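Local coordinates for TetR family transcriptional regulator (Mycobacterium smegmatis, PDB 5XS9), which probably binds DNA as a homodimer through a TetR-type helix-turn-helix and regulates the transcription of genes concerned with biotin, at residues Q48-L51 and G52-D56; T135-Y138 and Y139-F143; R28-E32 and L33-P37. All blocks are in the same frame, centred on the assembly; numbering follows the deposited sequence.

Contact 1. Residues Q48-L51 and G52-D56; sequences QELL and GAVAD
Leu50 and Val54 meet one turn apart on the same side of helix 47-58, their side chains crossing at a slant, with Leu50 CD1 lying 4.1 Å from Val54 CG2. For Val54 the torsion about its first bond (chi1 167°) sends CG1 away from the backbone N and leaves CG2 beside that N, on the side of the preceding turn. CG2 therefore also rests against the carbonyl oxygen of Leu50, with Val54 CG2 to Leu50 O measuring 3.5 Å. The same oxygen accepts the hydrogen bond from Val54 N at 3.0 Å, which runs almost straight out from the carbonyl. Round the helix, Ala55 N reaches Leu51 O at only 2.7 Å, and the methyl Ala55 CB sits 3.5 Å from that oxygen. Gly52 N and Ala53 N continue the pattern to Gln48 O and Glu49 O, the former from above the carbonyl plane.

The residue types suit their neighbours. Branched Leu50 and Val54 face Ala12 of helix 5-19, while small Ala55, beside the longer Leu51, lets Leu95 and Ser99 of helix 92-101 come close. Glu49 turns away, and its carboxylate takes a hydrogen bond from Ala45 N. Backbone polarity is thus spent inside the helix, so that the sides turned to helices 5-19 and 92-101 present mainly hydrocarbon and can join the presumed DNA-binding part of the fold to the body of the protein by apolar packing.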
loop_
_atom_site.group_PDB
_atom_site.type_symbol
_atom_site.label_atom_id
_atom_site.label_comp_id
_atom_site.label_asym_id
_atom_site.label_seq_id
_atom_site.Cartn_x
_atom_site.Cartn_y
_atom_site.Cartn_z
ATOM N N GLN A 48 -15.104 8.355 -8.097
ATOM C CA GLN A 48 -14.834 7.791 -6.759
ATOM C C GLN A 48 -15.982 6.986 -6.234
ATOM O O GLN A 48 -15.748 6.035 -5.519
ATOM C CB GLN A 48 -14.535 8.849 -5.688
ATOM C CG GLN A 48 -13.440 9.808 -6.068
ATOM C CD GLN A 48 -14.003 10.989 -6.862
ATOM O OE1 GLN A 48 -13.863 11.052 -8.091
ATOM N NE2 GLN A 48 -14.689 11.915 -6.158
ATOM N N GLU A 49 -17.237 7.364 -6.530
ATOM C CA GLU A 49 -18.340 6.521 -6.126
ATOM C C GLU A 49 -18.362 5.297 -6.943
ATOM O O GLU A 49 -18.726 4.254 -6.448
ATOM C CB GLU A 49 -19.702 7.254 -6.265
ATOM C CG GLU A 49 -19.888 8.381 -5.244
ATOM C CD GLU A 49 -21.299 9.019 -5.277
ATOM O OE1 GLU A 49 -22.271 8.549 -5.969
ATOM O OE2 GLU A 49 -21.401 10.025 -4.587
ATOM N N LEU A 50 -18.018 5.386 -8.236
ATOM C CA LEU A 50 -18.024 4.166 -9.050
ATOM C C LEU A 50 -16.960 3.222 -8.493
ATOM O O LEU A 50 -17.184 2.046 -8.337
ATOM C CB LEU A 50 -17.692 4.461 -10.510
ATOM C CG LEU A 50 -17.375 3.227 -11.392
ATOM C CD1 LEU A 50 -18.549 2.295 -11.450
ATOM C CD2 LEU A 50 -16.890 3.592 -12.780
ATOM N N LEU A 51 -15.777 3.739 -8.221
ATOM C CA LEU A 51 -14.704 2.856 -7.707
ATOM C C LEU A 51 -15.089 2.215 -6.387
ATOM O O LEU A 51 -14.818 1.023 -6.190
ATOM C CB LEU A 51 -13.382 3.618 -7.603
ATOM C CG LEU A 51 -12.770 4.032 -8.947
ATOM C CD1 LEU A 51 -11.626 5.053 -8.730
ATOM C CD2 LEU A 51 -12.272 2.841 -9.708
ATOM N N GLY A 52 -15.726 2.985 -5.497
ATOM C CA GLY A 52 -16.303 2.438 -4.246
ATOM C C GLY A 52 -17.262 1.233 -4.426
ATOM O O GLY A 52 -17.192 0.240 -3.683
ATOM N N ALA A 53 -18.156 1.315 -5.406
ATOM C CA ALA A 53 -19.077 0.226 -5.676
ATOM C C ALA A 53 -18.325 -0.935 -6.233
ATOM O O ALA A 53 -18.621 -2.064 -5.954
ATOM C CB ALA A 53 -20.134 0.677 -6.696
ATOM N N VAL A 54 -17.365 -0.683 -7.107
ATOM C CA VAL A 54 -16.614 -1.776 -7.644
ATOM C C VAL A 54 -15.779 -2.433 -6.483
ATOM O O VAL A 54 -15.654 -3.694 -6.405
ATOM C CB VAL A 54 -15.670 -1.322 -8.762
ATOM C CG1 VAL A 54 -14.680 -2.403 -9.073
ATOM C CG2 VAL A 54 -16.427 -0.936 -10.013
ATOM N N ALA A 55 -15.193 -1.606 -5.625
ATOM C CA ALA A 55 -14.512 -2.141 -4.367
ATOM C C ALA A 55 -15.456 -3.076 -3.551
ATOM O O ALA A 55 -15.089 -4.212 -3.196
ATOM C CB ALA A 55 -14.000 -1.000 -3.502
ATOM N N ASP A 56 -16.698 -2.633 -3.311
ATOM C CA ASP A 56 -17.643 -3.481 -2.531
ATOM C C ASP A 56 -18.049 -4.725 -3.222
ATOM O O ASP A 56 -18.244 -5.741 -2.590
ATOM C CB ASP A 56 -18.821 -2.690 -2.036
ATOM C CG ASP A 56 -18.383 -1.682 -1.008
ATOM O OD1 ASP A 56 -17.332 -1.894 -0.336
ATOM O OD2 ASP A 56 -19.036 -0.683 -0.841
#

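Contact 2. Residues T135-Y138 and Y139-F143; sequences TVIY and YVLGF
Thr135 O receives the hydrogen bond of Tyr139 N (3.0 Å), the first of four that run along this part of helix 129-155; the Thr135 hydroxyl turns back to Ala131 O, which lets a polar side chain stay buried. Val136 O comes next, taking Val140 N in its carbonyl plane at 3.0 Å, while Val140 CG2 leans on the same oxygen and Tyr139 brings its ring edge near it. At Ile137 the side chains join in: the CG2 branch points away from its own backbone N (chi1 -70°, set by CG1) and lies alongside Leu141, with Ile137 CG2 3.6 Å from Leu141 CD1. The two point the same way, and both touch Phe100 of helix 92-101. Tyr138 O accepts Gly142 N at 2.9 Å, and the phenol of Tyr138 hydrogen-bonds through OH to Asp146 of the second subunit. Its ring also meets Phe143 of that subunit, their planes steeply inclined, beside slender Gly142. Tyr139 bonds through OH to Phe174 O in its own chain, while also touching Thr135 of the second subunit. The helix thus serves both the subunit core, chiefly through Val136, Ile137, Val140 and Leu141, and the dimer interface, chiefly through Tyr138 and Phe143, as in the four-helix bundles through which TetR-family C-terminal domains dimerise.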
loop_
_atom_site.group_PDB
_atom_site.type_symbol
_atom_site.label_atom_id
_atom_site.label_comp_id
_atom_site.label_asym_id
_atom_site.label_seq_id
_atom_site.Cartn_x
_atom_site.Cartn_y
_atom_site.Cartn_z
ATOM N N THR A 135 -4.282 -0.941 11.643
ATOM C CA THR A 135 -2.919 -1.406 11.555
ATOM C C THR A 135 -2.845 -2.731 10.739
ATOM O O THR A 135 -2.022 -2.876 9.807
ATOM C CB THR A 135 -2.304 -1.561 12.941
ATOM O OG1 THR A 135 -2.145 -0.238 13.593
ATOM C CG2 THR A 135 -0.913 -2.208 12.809
ATOM N N VAL A 136 -3.719 -3.653 11.080
ATOM C CA VAL A 136 -3.828 -4.909 10.339
ATOM C C VAL A 136 -4.213 -4.647 8.906
ATOM O O VAL A 136 -3.562 -5.189 7.988
ATOM C CB VAL A 136 -4.825 -5.839 11.023
ATOM C CG1 VAL A 136 -5.060 -7.166 10.230
ATOM C CG2 VAL A 136 -4.387 -6.126 12.482
ATOM N N ILE A 137 -5.190 -3.751 8.672
ATOM C CA ILE A 137 -5.578 -3.495 7.291
ATOM C C ILE A 137 -4.440 -2.898 6.499
ATOM O O ILE A 137 -4.278 -3.240 5.312
ATOM C CB ILE A 137 -6.850 -2.601 7.202
ATOM C CG1 ILE A 137 -8.039 -3.377 7.673
ATOM C CG2 ILE A 137 -7.103 -2.109 5.807
ATOM C CD1 ILE A 137 -8.310 -4.641 6.890
ATOM N N TYR A 138 -3.733 -1.915 7.089
ATOM C CA TYR A 138 -2.654 -1.318 6.374
ATOM C C TYR A 138 -1.599 -2.335 5.994
ATOM O O TYR A 138 -1.036 -2.257 4.889
ATOM C CB TYR A 138 -2.038 -0.168 7.141
ATOM C CG TYR A 138 -2.962 0.984 7.366
ATOM C CD1 TYR A 138 -3.752 1.475 6.356
ATOM C CD2 TYR A 138 -2.988 1.645 8.605
ATOM C CE1 TYR A 138 -4.598 2.518 6.599
ATOM C CE2 TYR A 138 -3.789 2.734 8.828
ATOM C CZ TYR A 138 -4.567 3.185 7.818
ATOM O OH TYR A 138 -5.430 4.266 8.012
ATOM N N TYR A 139 -1.300 -3.236 6.887
ATOM C CA TYR A 139 -0.395 -4.324 6.523
ATOM C C TYR A 139 -0.902 -5.149 5.305
ATOM O O TYR A 139 -0.150 -5.427 4.336
ATOM C CB TYR A 139 -0.098 -5.241 7.697
ATOM C CG TYR A 139 0.491 -6.583 7.285
ATOM C CD1 TYR A 139 1.763 -6.668 6.766
ATOM C CD2 TYR A 139 -0.288 -7.743 7.260
ATOM C CE1 TYR A 139 2.300 -7.879 6.364
ATOM C CE2 TYR A 139 0.231 -8.947 6.808
ATOM C CZ TYR A 139 1.538 -9.025 6.358
ATOM O OH TYR A 139 2.135 -10.240 5.939
ATOM N N VAL A 140 -2.156 -5.517 5.362
ATOM C CA VAL A 140 -2.714 -6.409 4.327
ATOM C C VAL A 140 -2.741 -5.664 2.977
ATOM O O VAL A 140 -2.388 -6.195 1.924
ATOM C CB VAL A 140 -4.136 -6.857 4.653
ATOM C CG1 VAL A 140 -4.759 -7.565 3.409
ATOM C CG2 VAL A 140 -4.156 -7.717 5.868
ATOM N N LEU A 141 -3.115 -4.406 3.002
ATOM C CA LEU A 141 -3.069 -3.618 1.798
ATOM C C LEU A 141 -1.689 -3.312 1.230
ATOM O O LEU A 141 -1.485 -3.380 -0.002
ATOM C CB LEU A 141 -3.923 -2.314 1.940
ATOM C CG LEU A 141 -5.387 -2.472 2.261
ATOM C CD1 LEU A 141 -5.920 -1.068 2.596
ATOM C CD2 LEU A 141 -6.120 -3.129 1.133
ATOM N N GLY A 142 -0.729 -2.971 2.067
ATOM C CA GLY A 142 0.658 -2.745 1.598
ATOM C C GLY A 142 1.247 -4.048 1.033
ATOM O O GLY A 142 1.865 -4.082 -0.042
ATOM N N PHE A 143 1.022 -5.120 1.745
ATOM C CA PHE A 143 1.524 -6.443 1.320
ATOM C C PHE A 143 0.976 -6.785 -0.043
ATOM O O PHE A 143 1.725 -7.123 -0.944
ATOM C CB PHE A 143 1.157 -7.522 2.312
ATOM C CG PHE A 143 1.664 -8.899 1.953
ATOM C CD1 PHE A 143 2.821 -9.379 2.551
ATOM C CD2 PHE A 143 1.037 -9.653 1.004
ATOM C CE1 PHE A 143 3.333 -10.612 2.270
ATOM C CE2 PHE A 143 1.548 -10.934 0.677
ATOM C CZ PHE A 143 2.673 -11.416 1.344
#

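Contact 3. Residues R28-E32 and L33-P37; sequences RLARE and LDVTP
A Schellman motif ends helix 26-33: Asp34 and Val35, just past Leu33, bond back to Arg31 and Ala30; from the TetR family this is probably the turn of the DNA-binding helix-turn-helix. Val35 N spans the motif to reach Ala30 O at 3.0 Å, with an N-H...O angle of 173°. Inside it, Asp34 N meets Arg31 O at 2.9 Å, arriving from well above the carbonyl plane. Asp34 has the positive phi (53°) that reverses the chain, a conformation easiest for glycine but tolerated by aspartate. A water donates to Arg31 O as well, and makes a weak bond to Asp34 OD1.

Apolar atoms back the turn. Ala30 CB lies 4.2 Å from Val35 CG2, the hydrophobic contact that commonly accompanies a Schellman motif, and the same methyl stands 3.7 Å from Pro37 CA. A side chain this small lets the returning chain pass close to the helix. Leu29 and Leu33 run side by side in one direction, their CD1 atoms 4.1 Å apart.

Along the helix Arg28 grips one carboxylate oxygen side-on: NE is 2.9 Å and NH2 3.1 Å from Glu32 OE2, which lies in the guanidinium plane. Glu32 reaches back to it by a bend at chi2 (-61°). Arg31 adds a long ion pair to the same oxygen, a matter of charge alone, since no N-H is aimed at it.

Inward, Leu29 packs on Ile15 and Leu33 on Ala11 of helix 5-19, while Leu40, from the chain leading on toward helix 47-58, touches Leu29, Ala30 and Leu33.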
loop_
_atom_site.group_PDB
_atom_site.type_symbol
_atom_site.label_atom_id
_atom_site.label_comp_id
_atom_site.label_asym_id
_atom_site.label_seq_id
_atom_site.Cartn_x
_atom_site.Cartn_y
_atom_site.Cartn_z
ATOM N N ARG A 28 -15.287 5.243 -20.410
ATOM C CA ARG A 28 -15.075 3.870 -20.923
ATOM C C ARG A 28 -16.226 2.931 -20.559
ATOM O O ARG A 28 -16.650 2.099 -21.353
ATOM C CB ARG A 28 -13.744 3.291 -20.389
ATOM C CG ARG A 28 -13.488 1.849 -20.807
ATOM C CD ARG A 28 -13.056 1.813 -22.236
ATOM N NE ARG A 28 -12.911 0.444 -22.712
ATOM C CZ ARG A 28 -11.757 -0.210 -22.857
ATOM N NH1 ARG A 28 -10.567 0.336 -22.550
ATOM N NH2 ARG A 28 -11.795 -1.449 -23.329
ATOM N N LEU A 29 -16.728 3.077 -19.340
ATOM C CA LEU A 29 -17.812 2.243 -18.868
ATOM C C LEU A 29 -19.037 2.476 -19.768
ATOM O O LEU A 29 -19.702 1.517 -20.145
ATOM C CB LEU A 29 -18.174 2.613 -17.422
ATOM C CG LEU A 29 -19.221 1.750 -16.729
ATOM C CD1 LEU A 29 -18.947 0.223 -16.806
ATOM C CD2 LEU A 29 -19.323 2.280 -15.319
ATOM N N ALA A 30 -19.348 3.748 -20.054
ATOM C CA ALA A 30 -20.499 4.067 -20.936
ATOM C C ALA A 30 -20.327 3.459 -22.334
ATOM O O ALA A 30 -21.270 2.912 -22.893
ATOM C CB ALA A 30 -20.734 5.547 -21.044
ATOM N N ARG A 31 -19.121 3.527 -22.873
ATOM C CA ARG A 31 -18.858 2.887 -24.154
ATOM C C ARG A 31 -19.088 1.357 -24.102
ATOM O O ARG A 31 -19.803 0.851 -24.936
ATOM C CB ARG A 31 -17.473 3.241 -24.646
ATOM C CG ARG A 31 -17.117 2.611 -25.971
ATOM C CD ARG A 31 -15.999 3.371 -26.657
ATOM N NE ARG A 31 -14.654 3.328 -26.038
ATOM C CZ ARG A 31 -13.869 2.248 -25.945
ATOM N NH1 ARG A 31 -14.292 1.035 -26.339
ATOM N NH2 ARG A 31 -12.640 2.373 -25.419
ATOM N N GLU A 32 -18.575 0.663 -23.075
ATOM C CA GLU A 32 -18.758 -0.762 -22.944
ATOM C C GLU A 32 -20.195 -1.164 -22.738
ATOM O O GLU A 32 -20.593 -2.244 -23.148
ATOM C CB GLU A 32 -17.930 -1.330 -21.800
ATOM C CG GLU A 32 -16.425 -1.172 -21.990
ATOM C CD GLU A 32 -15.869 -1.866 -23.227
ATOM O OE1 GLU A 32 -16.419 -2.869 -23.691
ATOM O OE2 GLU A 32 -14.850 -1.396 -23.729
ATOM N N LEU A 33 -20.986 -0.348 -22.062
ATOM C CA LEU A 33 -22.385 -0.642 -21.930
ATOM C C LEU A 33 -23.178 -0.155 -23.168
ATOM O O LEU A 33 -24.370 -0.393 -23.246
ATOM C CB LEU A 33 -22.981 -0.032 -20.668
ATOM C CG LEU A 33 -22.449 -0.595 -19.351
ATOM C CD1 LEU A 33 -22.766 0.400 -18.283
ATOM C CD2 LEU A 33 -23.089 -1.945 -19.075
ATOM N N ASP A 34 -22.522 0.543 -24.092
ATOM C CA ASP A 34 -23.185 1.087 -25.255
ATOM C C ASP A 34 -24.365 1.905 -24.741
ATOM O O ASP A 34 -25.512 1.589 -25.031
ATOM C CB ASP A 34 -23.604 -0.044 -26.234
ATOM C CG ASP A 34 -23.995 0.477 -27.618
ATOM O OD1 ASP A 34 -23.773 1.662 -27.901
ATOM O OD2 ASP A 34 -24.525 -0.306 -28.429
ATOM N N VAL A 35 -24.068 2.911 -23.911
ATOM C CA VAL A 35 -25.052 3.898 -23.479
ATOM C C VAL A 35 -24.459 5.284 -23.538
ATOM O O VAL A 35 -23.253 5.465 -23.611
ATOM C CB VAL A 35 -25.637 3.638 -22.102
ATOM C CG1 VAL A 35 -26.359 2.312 -22.090
ATOM C CG2 VAL A 35 -24.558 3.707 -20.998
ATOM N N THR A 36 -25.341 6.269 -23.569
ATOM C CA THR A 36 -24.946 7.667 -23.489
ATOM C C THR A 36 -24.287 7.850 -22.092
ATOM O O THR A 36 -24.792 7.291 -21.138
ATOM C CB THR A 36 -26.227 8.553 -23.671
ATOM O OG1 THR A 36 -25.872 9.921 -23.809
ATOM C CG2 THR A 36 -27.236 8.446 -22.497
ATOM N N PRO A 37 -23.189 8.625 -21.952
ATOM C CA PRO A 37 -22.489 8.744 -20.650
ATOM C C PRO A 37 -23.311 9.283 -19.519
ATOM O O PRO A 37 -23.196 8.864 -18.357
ATOM C CB PRO A 37 -21.344 9.703 -20.953
ATOM C CG PRO A 37 -21.113 9.535 -22.415
ATOM C CD PRO A 37 -22.425 9.249 -23.046
HETATM O O HOH W 1 -20.388 2.011 -27.319
#

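From the N terminus the order is contact 3, contact 1, contact 2, strictly in series: none nests in or crosses another. Each is local, and only contact 3 closes a turn, where the chain leaves helix 26-33; the other two are successive turns of single helices. Contacts 3 and 1, with centres 17 Å apart, share the tetR-family DNA-binding region and touch where Leu29 CD2 lies 3.8 Å from Leu50 CD2, tying helix 26-33 to helix 47-58. Contact 2 lies across the chain's centre from both, in the C-terminal dimerisation region; its centre is 20 Å from that of contact 1. Helix 92-101, itself part of the C-terminal region, packs against both contact 1 and contact 2 and so ties the two regions together.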